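Local coordinates for TetR family transcriptional regulator (Mycobacterium smegmatis, PDB 5XS9), which probably represses biotin-related genes as a TetR-family homodimer, binding operator DNA through N-terminal helix-turn-helix domains, at residues A[43-46]-A[47-51]; A[93-96]-A[97-101]; A[21-25]-A[26-30]; A[138-141]-A[142-146]; A[11-14]-A[15-19]. All blocks are in the same frame, centred on the assembly; numbering follows the deposited sequence.

Contact 1: A[43-46]-A[47-51]; sequences HFAN and KQELL
Asn46 N-caps helix 47-58 through Glu49 N, a local contact where the loop ending at residue 46 passes into that helix of the DNA-binding domain. The amide oxygen Asn46 OD1 accepts from Glu49 N at 2.9 Å, nearly in line with its own C=O bond. A chi1 of 56° places the Asn46 amide between its own backbone N and carbonyl carbon, and thereby swings OD1 over the first turn. The amide of Gln48 stacks on that of Asn46 with the planes 13° apart, NE2 of Gln48 lying 3.4 Å from CG of Asn46. Glu49 reaches back in turn: its OE1 accepts from Ala45 N at 3.0 Å, met from above the carboxylate plane by an almost straight N-H. Leu50 N donates to Asn46 O at 3.1 Å, the first bond of the regular helix. On the apolar side Leu50 CA sits over one face of the Phe44 ring in a CH-pi contact, 4.0 Å from its centroid, while Leu50 CD1 packs on Phe44 CE2. Phe44 is also covered by Val8 and Val9 of helix 5-19 and by Met26, and Leu50 by Leu29, so the start of helix 47-58 is set against helices 5-19 and 26-33.

Contact 2: A[93-96]-A[97-101]; sequences AELV and SASFA
The carbonyl of Ala93 is met on both faces of its plane by a single residue, Ser97: the backbone N approaches O from one face and the hydroxyl OG from the other. Ser97 N donates to Ala93 O at 2.9 Å, and Ser97 OG donates to the same oxygen at 2.8 Å. The serine can do this because its OG lies beside its own backbone N (chi1 -55°) and so folds back onto the preceding turn, where the helix itself satisfies the hydroxyl. Ala98 N to Glu94 O, at 3.0 Å, and Phe100 N to Val96 O, at 2.8 Å, carry on the ordinary i to i+4 ladder. The second flat group, the Phe100 ring, leads away from the earlier turn and makes a cation-pi contact with Arg150 of the second subunit. Leu95, by contrast, packs on Leu51, Val54 and Ala55 of helix 47-58, while Ser97 touches Leu141 and Val145 of helix 129-155. A hydroxyl bonded to the carbonyl four residues back is a common way for serine to sit within a helix. Here it belongs to helix 92-101, which packs between the DNA-binding domain and the dimer-forming core, as the corresponding helix does in other TetR-family regulators.

Contact 3: A[21-25]-A[26-30]; sequences IADLT and MRRLA
Thr25, with an extended backbone, turns the chain out of the 21-24 loop and into helix 26-33, whose first i to i+4 bond runs from Leu29 N to Thr25 O at 2.9 Å. The same residue caps the helix with its side chain: OG1 accepts from Arg28 N at 3.0 Å. That bond depends on a chi1 of 64°, which holds the hydroxyl oxygen over Arg28 N in the first turn while CG2 stays beside the backbone N. The Arg27 side chain folds back so that its guanidinium lays one face over Thr25, with NH1 3.6 Å from CB. Arg28 takes the other direction. Its chain bends at chi2 (76°) and brings NH1 to OD1 of Asp23, a long salt bridge of 3.4 Å with carboxylate and guanidinium planes 50° apart; Asp23 meets the guanidinium at its edge. A water in the guanidinium plane donates to Asp23 O at 3.0 Å and accepts only weakly from NH1. The stronger partner of Arg28 is Glu32, which takes its NE in a salt bridge one turn on, so Asp23 is a second, more distant partner of a guanidinium already engaged through NE. Leu24 and Leu29 face inward against helices 5-19 and 47-58. The threonine N-cap therefore starts the first helix of the helix-turn-helix, the DNA-binding motif of TetR-family repressors.

Contact 4: A[138-141]-A[142-146]; sequences YYVL and GFTVD
Val140 O is gripped twice by Thr144, whose backbone N (3.0 Å) and hydroxyl OG1 (2.8 Å) arrive from opposite faces of the carbonyl plane. The site lies in the middle of helix 129-155, which pairs with the second subunit much as the long C-terminal helices do in other TetR-family dimers. With OG1 beside its own backbone N (chi1 -50°), the threonine turns its polar branch back to the preceding turn and sends its methyl, CG2, against Ala93 of helix 92-101; in this buried setting the hydroxyl is satisfied by the helix's own carbonyl. Gly142 N to Tyr138 O and Val145 N to Leu141 O, each 2.9 Å, belong to the same ladder. Gly142 itself has no side chain, and Tyr138 packs on Gly142 of the second subunit, where its OH is hydrogen-bonded to Asp146 OD2. The rings of Tyr138 and Phe143 meet across the interface in both directions. On another side of the helix, Tyr139 and Phe143 run side by side and point the same way. Their rings meet obliquely, with centroids 5.8 Å apart and planes at 55°, and Phe143 CB lies over one face of the tyrosine near its rim. Tyr139 OH is hydrogen-bonded to Phe174 O in helix 170-186. Tyr139 OH also lies 3.6 Å from Phe143 CD1, while Tyr139 CZ is 4.0 Å from that carbon.

Contact 5: A[11-14]-A[15-19]; sequences AATK and ILDDH
Helix 5-19, the first helix of the DNA-binding domain, carries on its outer side an i to i+4 salt bridge between Lys14 and Asp18. NZ donates to OD2 of Asp18 at 3.0 Å, using the syn lone pair, on the side of the other carboxylate oxygen. The lysine runs almost fully extended to CE and then bends at chi4 (48°), which tips the ammonium group down onto the acid; along the way its CG passes 3.5 Å from the same OD2. Asp18 has CG beside its backbone N (chi1 -65°), so its carboxylate leans back along the helix to meet the base. Beneath this pair Asp18 N donates to Lys14 O at 2.8 Å, which ties the two residues through main chain and side chain alike. Thr13 and Asp17 lie next to each other, pointing the same way, with the threonine methyl CG2 3.7 Å from OD2 of Asp17. Their polar ends are held elsewhere: Thr13 OG1 is hydrogen-bonded to Val9 O and to His57 ND1, and Asp17 OD2 to His89 ND1. The latter links the helix to the loop after helix 71-87. Ala12 and Leu16, on the inner side, pack against helix 47-58, and Ile15 reaches Glu32 of helix 26-33. Because carboxylates close to the C-terminal end of a helix face the partial negative charge of its carbonyls, the ammonium group of Lys14 probably offsets that cost for Asp18, and the histidine contact may do the same for Asp17.

In the fold
From the N terminus the contacts come in the order 5, 3, 1, 2, 4, strictly in series: each is local, none encloses another and none closes a long loop. Contacts 5, 3 and 1 fall on three successive helix regions of the DNA-binding domain and touch one another, with Leu50 at Ala12 and at Leu29, and Leu24 between the helices. Contact 2 takes over from them: Leu95 packs on Leu16, Ile21, Leu24 and Leu51. Its other side meets contact 4, about 10 Å away between centres, through Ala93, Ser97 and Phe100. Contact 4 touches none of the DNA-binding contacts, so among these five segment pairs helix 92-101 joins that domain to the dimer interface.

Contact 1: A[43-46]-A[47-51]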
# COMPACT_ATOMS: atom_id res chain seq x y z
N HIS A 43 6.61 -14.88 24.73
CA HIS A 43 5.97 -13.58 24.53
C HIS A 43 5.20 -13.50 23.25
O HIS A 43 4.23 -12.80 23.20
CB HIS A 43 7.02 -12.51 24.52
CG HIS A 43 7.70 -12.38 25.83
ND1 HIS A 43 7.06 -11.87 26.94
CD2 HIS A 43 8.93 -12.75 26.24
CE1 HIS A 43 7.89 -11.88 27.96
NE2 HIS A 43 9.04 -12.39 27.56
N PHE A 44 5.66 -14.19 22.19
CA PHE A 44 4.97 -14.22 20.93
C PHE A 44 4.96 -15.60 20.39
O PHE A 44 5.99 -16.25 20.39
CB PHE A 44 5.70 -13.33 19.95
CG PHE A 44 5.91 -11.93 20.46
CD1 PHE A 44 4.82 -11.08 20.61
CD2 PHE A 44 7.17 -11.48 20.78
CE1 PHE A 44 5.00 -9.80 21.06
CE2 PHE A 44 7.35 -10.20 21.24
CZ PHE A 44 6.26 -9.37 21.38
N ALA A 45 3.82 -16.05 19.92
CA ALA A 45 3.72 -17.37 19.35
C ALA A 45 4.36 -17.49 17.99
O ALA A 45 4.73 -18.60 17.61
CB ALA A 45 2.29 -17.83 19.31
N ASN A 46 4.51 -16.38 17.26
CA ASN A 46 4.97 -16.46 15.88
C ASN A 46 5.38 -15.10 15.42
O ASN A 46 5.18 -14.12 16.14
CB ASN A 46 3.93 -17.08 14.95
CG ASN A 46 2.59 -16.36 15.00
OD1 ASN A 46 2.49 -15.13 14.97
ND2 ASN A 46 1.55 -17.13 15.15
N LYS A 47 6.02 -15.03 14.26
CA LYS A 47 6.49 -13.75 13.75
C LYS A 47 5.35 -12.74 13.52
O LYS A 47 5.55 -11.55 13.73
CB LYS A 47 7.27 -13.90 12.47
CG LYS A 47 7.80 -12.54 11.97
CD LYS A 47 9.17 -12.50 11.30
CE LYS A 47 9.08 -12.63 9.81
NZ LYS A 47 8.23 -13.81 9.53
N GLN A 48 4.16 -13.19 13.12
CA GLN A 48 3.04 -12.25 12.93
C GLN A 48 2.60 -11.60 14.20
O GLN A 48 2.17 -10.47 14.16
CB GLN A 48 1.78 -12.90 12.34
CG GLN A 48 2.03 -13.67 11.07
CD GLN A 48 2.45 -15.11 11.38
OE1 GLN A 48 3.63 -15.46 11.29
NE2 GLN A 48 1.47 -15.95 11.80
N GLU A 49 2.66 -12.30 15.35
CA GLU A 49 2.36 -11.63 16.60
C GLU A 49 3.44 -10.70 16.94
O GLU A 49 3.18 -9.66 17.52
CB GLU A 49 2.17 -12.65 17.76
CG GLU A 49 0.89 -13.49 17.63
CD GLU A 49 0.62 -14.39 18.85
OE1 GLU A 49 1.30 -14.34 19.94
OE2 GLU A 49 -0.30 -15.18 18.68
N LEU A 50 4.70 -11.05 16.65
CA LEU A 50 5.78 -10.11 16.98
C LEU A 50 5.59 -8.85 16.14
O LEU A 50 5.70 -7.75 16.63
CB LEU A 50 7.16 -10.70 16.66
CG LEU A 50 8.34 -9.70 16.69
CD1 LEU A 50 8.50 -9.09 18.05
CD2 LEU A 50 9.64 -10.30 16.20
N LEU A 51 5.33 -9.01 14.86
CA LEU A 51 5.16 -7.82 14.00
C LEU A 51 4.00 -6.96 14.46
O LEU A 51 4.13 -5.72 14.46
CB LEU A 51 5.02 -8.23 12.53
CG LEU A 51 6.28 -8.84 11.91
CD1 LEU A 51 5.95 -9.50 10.55
CD2 LEU A 51 7.36 -7.81 11.74

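Contact 2: A[93-96]-A[97-101]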
# COMPACT_ATOMS: atom_id res chain seq x y z
N ALA A 93 5.38 1.83 7.23
CA ALA A 93 4.14 1.74 6.57
C ALA A 93 3.87 0.31 6.10
O ALA A 93 2.77 -0.16 6.22
CB ALA A 93 4.04 2.76 5.42
N GLU A 94 4.88 -0.38 5.58
CA GLU A 94 4.72 -1.77 5.13
C GLU A 94 4.39 -2.70 6.30
O GLU A 94 3.58 -3.61 6.18
CB GLU A 94 6.01 -2.28 4.47
CG GLU A 94 5.89 -3.66 3.89
CD GLU A 94 7.25 -4.20 3.37
OE1 GLU A 94 8.14 -3.39 3.07
OE2 GLU A 94 7.42 -5.44 3.30
N LEU A 95 5.05 -2.48 7.40
CA LEU A 95 4.88 -3.34 8.58
C LEU A 95 3.47 -3.12 9.13
O LEU A 95 2.77 -4.10 9.42
CB LEU A 95 5.95 -3.00 9.63
CG LEU A 95 6.10 -3.98 10.82
CD1 LEU A 95 7.48 -3.97 11.39
CD2 LEU A 95 5.10 -3.55 11.87
N VAL A 96 3.01 -1.87 9.24
CA VAL A 96 1.61 -1.59 9.71
C VAL A 96 0.57 -2.09 8.73
O VAL A 96 -0.44 -2.68 9.18
CB VAL A 96 1.39 -0.15 10.10
CG1 VAL A 96 -0.05 0.10 10.43
CG2 VAL A 96 2.32 0.16 11.29
N SER A 97 0.83 -1.96 7.42
CA SER A 97 -0.06 -2.60 6.40
C SER A 97 -0.25 -4.06 6.59
O SER A 97 -1.39 -4.52 6.52
CB SER A 97 0.36 -2.37 4.95
OG SER A 97 0.46 -0.97 4.78
N ALA A 98 0.85 -4.79 6.71
CA ALA A 98 0.76 -6.23 6.85
C ALA A 98 0.12 -6.61 8.20
O ALA A 98 -0.66 -7.59 8.28
CB ALA A 98 2.10 -6.94 6.62
N SER A 99 0.34 -5.84 9.25
CA SER A 99 -0.29 -6.16 10.51
C SER A 99 -1.77 -5.85 10.56
O SER A 99 -2.52 -6.55 11.21
CB SER A 99 0.41 -5.51 11.70
OG SER A 99 1.72 -6.06 11.83
N PHE A 100 -2.21 -4.79 9.88
CA PHE A 100 -3.61 -4.50 9.72
C PHE A 100 -4.26 -5.66 8.98
O PHE A 100 -5.31 -6.14 9.41
CB PHE A 100 -3.79 -3.22 8.89
CG PHE A 100 -5.19 -2.79 8.68
CD1 PHE A 100 -6.12 -2.83 9.71
CD2 PHE A 100 -5.56 -2.24 7.48
CE1 PHE A 100 -7.44 -2.45 9.50
CE2 PHE A 100 -6.85 -1.81 7.28
CZ PHE A 100 -7.79 -1.90 8.29
N ALA A 101 -3.61 -6.12 7.92
CA ALA A 101 -4.16 -7.19 7.08
C ALA A 101 -4.27 -8.53 7.89
O ALA A 101 -5.16 -9.32 7.67
CB ALA A 101 -3.27 -7.41 5.90

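Contact 3: A[21-25]-A[26-30]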
# COMPACT_ATOMS: atom_id res chain seq x y z
N ILE A 21 12.66 -4.37 7.51
CA ILE A 21 11.66 -5.37 7.88
C ILE A 21 12.09 -6.80 7.56
O ILE A 21 11.79 -7.73 8.34
CB ILE A 21 10.30 -5.05 7.24
CG1 ILE A 21 9.19 -5.86 7.91
CG2 ILE A 21 10.36 -5.19 5.69
CD1 ILE A 21 7.80 -5.51 7.41
N ALA A 22 12.85 -7.00 6.48
CA ALA A 22 13.27 -8.37 6.14
C ALA A 22 14.19 -9.03 7.23
O ALA A 22 14.10 -10.22 7.47
CB ALA A 22 13.93 -8.39 4.74
N ASP A 23 14.99 -8.22 7.91
CA ASP A 23 15.88 -8.68 8.96
C ASP A 23 15.21 -8.83 10.31
O ASP A 23 15.85 -9.30 11.22
CB ASP A 23 17.04 -7.69 9.12
CG ASP A 23 18.14 -7.89 8.09
OD1 ASP A 23 19.25 -7.37 8.31
OD2 ASP A 23 17.89 -8.60 7.09
N LEU A 24 13.97 -8.38 10.48
CA LEU A 24 13.26 -8.58 11.74
C LEU A 24 12.64 -9.97 11.76
O LEU A 24 11.54 -10.16 11.28
CB LEU A 24 12.16 -7.57 11.95
CG LEU A 24 11.34 -7.71 13.22
CD1 LEU A 24 12.23 -7.68 14.46
CD2 LEU A 24 10.36 -6.56 13.23
N THR A 25 13.39 -10.90 12.33
CA THR A 25 12.95 -12.30 12.52
C THR A 25 13.12 -12.66 13.97
O THR A 25 13.85 -11.99 14.67
CB THR A 25 13.79 -13.29 11.70
OG1 THR A 25 15.15 -13.26 12.17
CG2 THR A 25 13.76 -12.97 10.19
N MET A 26 12.43 -13.71 14.41
CA MET A 26 12.54 -14.18 15.76
C MET A 26 13.98 -14.65 16.06
O MET A 26 14.52 -14.38 17.16
CB MET A 26 11.49 -15.27 16.02
CG MET A 26 10.03 -14.75 15.99
SD MET A 26 9.58 -13.92 17.52
CE MET A 26 9.20 -15.14 18.76
N ARG A 27 14.63 -15.31 15.10
CA ARG A 27 16.04 -15.75 15.34
C ARG A 27 16.97 -14.54 15.45
O ARG A 27 17.80 -14.52 16.33
CB ARG A 27 16.55 -16.74 14.30
CG ARG A 27 16.86 -16.15 12.94
CD ARG A 27 17.12 -17.20 11.87
NE ARG A 27 16.89 -16.65 10.52
CZ ARG A 27 15.70 -16.40 9.98
NH1 ARG A 27 14.55 -16.61 10.65
NH2 ARG A 27 15.63 -15.93 8.74
N ARG A 28 16.77 -13.50 14.64
CA ARG A 28 17.62 -12.30 14.77
C ARG A 28 17.37 -11.56 16.09
O ARG A 28 18.30 -11.08 16.74
CB ARG A 28 17.39 -11.33 13.59
CG ARG A 28 18.17 -10.03 13.70
CD ARG A 28 19.60 -10.27 13.36
NE ARG A 28 20.41 -9.08 13.56
CZ ARG A 28 20.83 -8.26 12.60
NH1 ARG A 28 20.53 -8.44 11.30
NH2 ARG A 28 21.58 -7.22 12.95
N LEU A 29 16.11 -11.49 16.49
CA LEU A 29 15.74 -10.81 17.71
C LEU A 29 16.42 -11.53 18.89
O LEU A 29 16.94 -10.86 19.78
CB LEU A 29 14.22 -10.86 17.90
CG LEU A 29 13.65 -10.09 19.09
CD1 LEU A 29 14.12 -8.61 19.18
CD2 LEU A 29 12.15 -10.24 18.99
N ALA A 30 16.35 -12.87 18.91
CA ALA A 30 17.00 -13.64 20.00
C ALA A 30 18.52 -13.40 20.04
O ALA A 30 19.09 -13.23 21.11
CB ALA A 30 16.72 -15.11 19.89
O HOH W 1 18.20 -10.85 10.31

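Contact 4: A[138-141]-A[142-146]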
# COMPACT_ATOMS: atom_id res chain seq x y z
N TYR A 138 -6.77 2.86 3.72
CA TYR A 138 -6.11 2.34 2.57
C TYR A 138 -5.38 3.42 1.80
O TYR A 138 -4.28 3.18 1.29
CB TYR A 138 -7.06 1.59 1.67
CG TYR A 138 -7.66 0.36 2.28
CD1 TYR A 138 -6.89 -0.53 2.99
CD2 TYR A 138 -9.02 0.06 2.09
CE1 TYR A 138 -7.47 -1.63 3.55
CE2 TYR A 138 -9.58 -1.08 2.61
CZ TYR A 138 -8.80 -1.93 3.31
OH TYR A 138 -9.34 -3.08 3.89
N TYR A 139 -6.00 4.57 1.68
CA TYR A 139 -5.28 5.69 1.07
C TYR A 139 -3.96 6.04 1.81
O TYR A 139 -2.88 6.21 1.20
CB TYR A 139 -6.16 6.92 0.93
CG TYR A 139 -5.38 8.20 0.70
CD1 TYR A 139 -4.72 8.42 -0.49
CD2 TYR A 139 -5.15 9.12 1.72
CE1 TYR A 139 -3.98 9.57 -0.71
CE2 TYR A 139 -4.37 10.25 1.52
CZ TYR A 139 -3.78 10.48 0.29
OH TYR A 139 -3.01 11.64 0.02
N VAL A 140 -4.06 6.13 3.11
CA VAL A 140 -2.91 6.59 3.91
C VAL A 140 -1.79 5.53 3.83
O VAL A 140 -0.61 5.83 3.67
CB VAL A 140 -3.27 6.79 5.38
CG1 VAL A 140 -1.96 7.00 6.21
CG2 VAL A 140 -4.23 7.91 5.54
N LEU A 141 -2.16 4.27 3.90
CA LEU A 141 -1.19 3.22 3.73
C LEU A 141 -0.56 3.08 2.35
O LEU A 141 0.66 2.87 2.23
CB LEU A 141 -1.73 1.85 4.25
CG LEU A 141 -2.16 1.77 5.70
CD1 LEU A 141 -2.88 0.42 5.87
CD2 LEU A 141 -0.99 1.94 6.62
N GLY A 142 -1.35 3.18 1.30
CA GLY A 142 -0.80 3.14 -0.08
C GLY A 142 0.12 4.35 -0.32
O GLY A 142 1.23 4.23 -0.86
N PHE A 143 -0.33 5.49 0.11
CA PHE A 143 0.45 6.74 -0.05
C PHE A 143 1.79 6.59 0.63
O PHE A 143 2.82 6.83 0.03
CB PHE A 143 -0.28 7.93 0.51
CG PHE A 143 0.45 9.24 0.36
CD1 PHE A 143 0.12 10.10 -0.68
CD2 PHE A 143 1.48 9.57 1.19
CE1 PHE A 143 0.74 11.29 -0.88
CE2 PHE A 143 2.16 10.80 1.01
CZ PHE A 143 1.76 11.67 -0.01
N THR A 144 1.77 6.14 1.86
CA THR A 144 2.94 6.14 2.72
C THR A 144 3.89 4.96 2.43
O THR A 144 5.09 5.16 2.49
CB THR A 144 2.58 6.19 4.21
OG1 THR A 144 1.63 7.27 4.45
CG2 THR A 144 3.80 6.44 5.00
N VAL A 145 3.39 3.77 2.04
CA VAL A 145 4.24 2.75 1.52
C VAL A 145 5.00 3.27 0.30
O VAL A 145 6.19 3.02 0.16
CB VAL A 145 3.45 1.44 1.16
CG1 VAL A 145 4.35 0.46 0.44
CG2 VAL A 145 2.86 0.79 2.44
N ASP A 146 4.32 3.95 -0.61
CA ASP A 146 4.93 4.40 -1.82
C ASP A 146 6.00 5.48 -1.49
O ASP A 146 7.15 5.41 -1.98
CB ASP A 146 3.87 4.98 -2.71
CG ASP A 146 4.42 5.55 -4.03
OD1 ASP A 146 4.59 4.81 -4.97
OD2 ASP A 146 4.64 6.76 -4.13

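Contact 5: A[11-14]-A[15-19]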
# COMPACT_ATOMS: atom_id res chain seq x y z
N ALA A 11 13.71 -3.87 21.37
CA ALA A 11 14.83 -4.46 20.63
C ALA A 11 14.37 -4.76 19.19
O ALA A 11 15.11 -4.53 18.22
CB ALA A 11 15.32 -5.74 21.30
N ALA A 12 13.17 -5.30 19.08
CA ALA A 12 12.63 -5.68 17.74
C ALA A 12 12.50 -4.44 16.84
O ALA A 12 12.81 -4.49 15.65
CB ALA A 12 11.29 -6.35 17.92
N THR A 13 12.13 -3.30 17.47
CA THR A 13 11.95 -2.03 16.78
C THR A 13 13.27 -1.45 16.31
O THR A 13 13.40 -0.91 15.20
CB THR A 13 11.13 -1.03 17.68
OG1 THR A 13 9.86 -1.64 17.88
CG2 THR A 13 10.96 0.31 17.05
N LYS A 14 14.29 -1.63 17.12
CA LYS A 14 15.64 -1.22 16.73
C LYS A 14 16.21 -2.05 15.54
O LYS A 14 16.85 -1.52 14.66
CB LYS A 14 16.55 -1.35 17.97
CG LYS A 14 17.94 -0.77 17.79
CD LYS A 14 18.67 -0.77 19.14
CE LYS A 14 20.17 -0.89 18.97
NZ LYS A 14 20.68 0.07 17.96
N ILE A 15 15.93 -3.34 15.50
CA ILE A 15 16.34 -4.14 14.35
C ILE A 15 15.64 -3.60 13.08
O ILE A 15 16.25 -3.45 12.01
CB ILE A 15 16.00 -5.63 14.58
CG1 ILE A 15 16.90 -6.19 15.68
CG2 ILE A 15 16.20 -6.46 13.31
CD1 ILE A 15 16.40 -7.46 16.32
N LEU A 16 14.35 -3.34 13.21
CA LEU A 16 13.57 -2.77 12.13
C LEU A 16 14.17 -1.49 11.67
O LEU A 16 14.42 -1.34 10.48
CB LEU A 16 12.11 -2.58 12.56
CG LEU A 16 11.28 -1.81 11.51
CD1 LEU A 16 10.86 -2.73 10.39
CD2 LEU A 16 10.07 -1.24 12.19
N ASP A 17 14.39 -0.55 12.59
CA ASP A 17 14.99 0.75 12.24
C ASP A 17 16.34 0.60 11.58
O ASP A 17 16.56 1.14 10.52
CB ASP A 17 15.05 1.70 13.47
CG ASP A 17 13.66 2.17 13.89
OD1 ASP A 17 12.83 2.24 12.98
OD2 ASP A 17 13.34 2.43 15.08
N ASP A 18 17.23 -0.14 12.21
CA ASP A 18 18.61 -0.33 11.70
C ASP A 18 18.73 -1.17 10.44
O ASP A 18 19.59 -0.92 9.60
CB ASP A 18 19.49 -0.95 12.81
CG ASP A 18 19.67 -0.03 14.00
OD1 ASP A 18 19.40 1.17 13.92
OD2 ASP A 18 20.06 -0.54 15.06
N HIS A 19 17.88 -2.17 10.29
CA HIS A 19 18.13 -3.14 9.24
C HIS A 19 17.01 -3.43 8.31
O HIS A 19 17.23 -4.15 7.36
CB HIS A 19 18.58 -4.47 9.89
CG HIS A 19 19.84 -4.34 10.67
ND1 HIS A 19 21.03 -3.99 10.09
CD2 HIS A 19 20.08 -4.47 12.00
CE1 HIS A 19 21.96 -3.91 11.02
NE2 HIS A 19 21.41 -4.18 12.19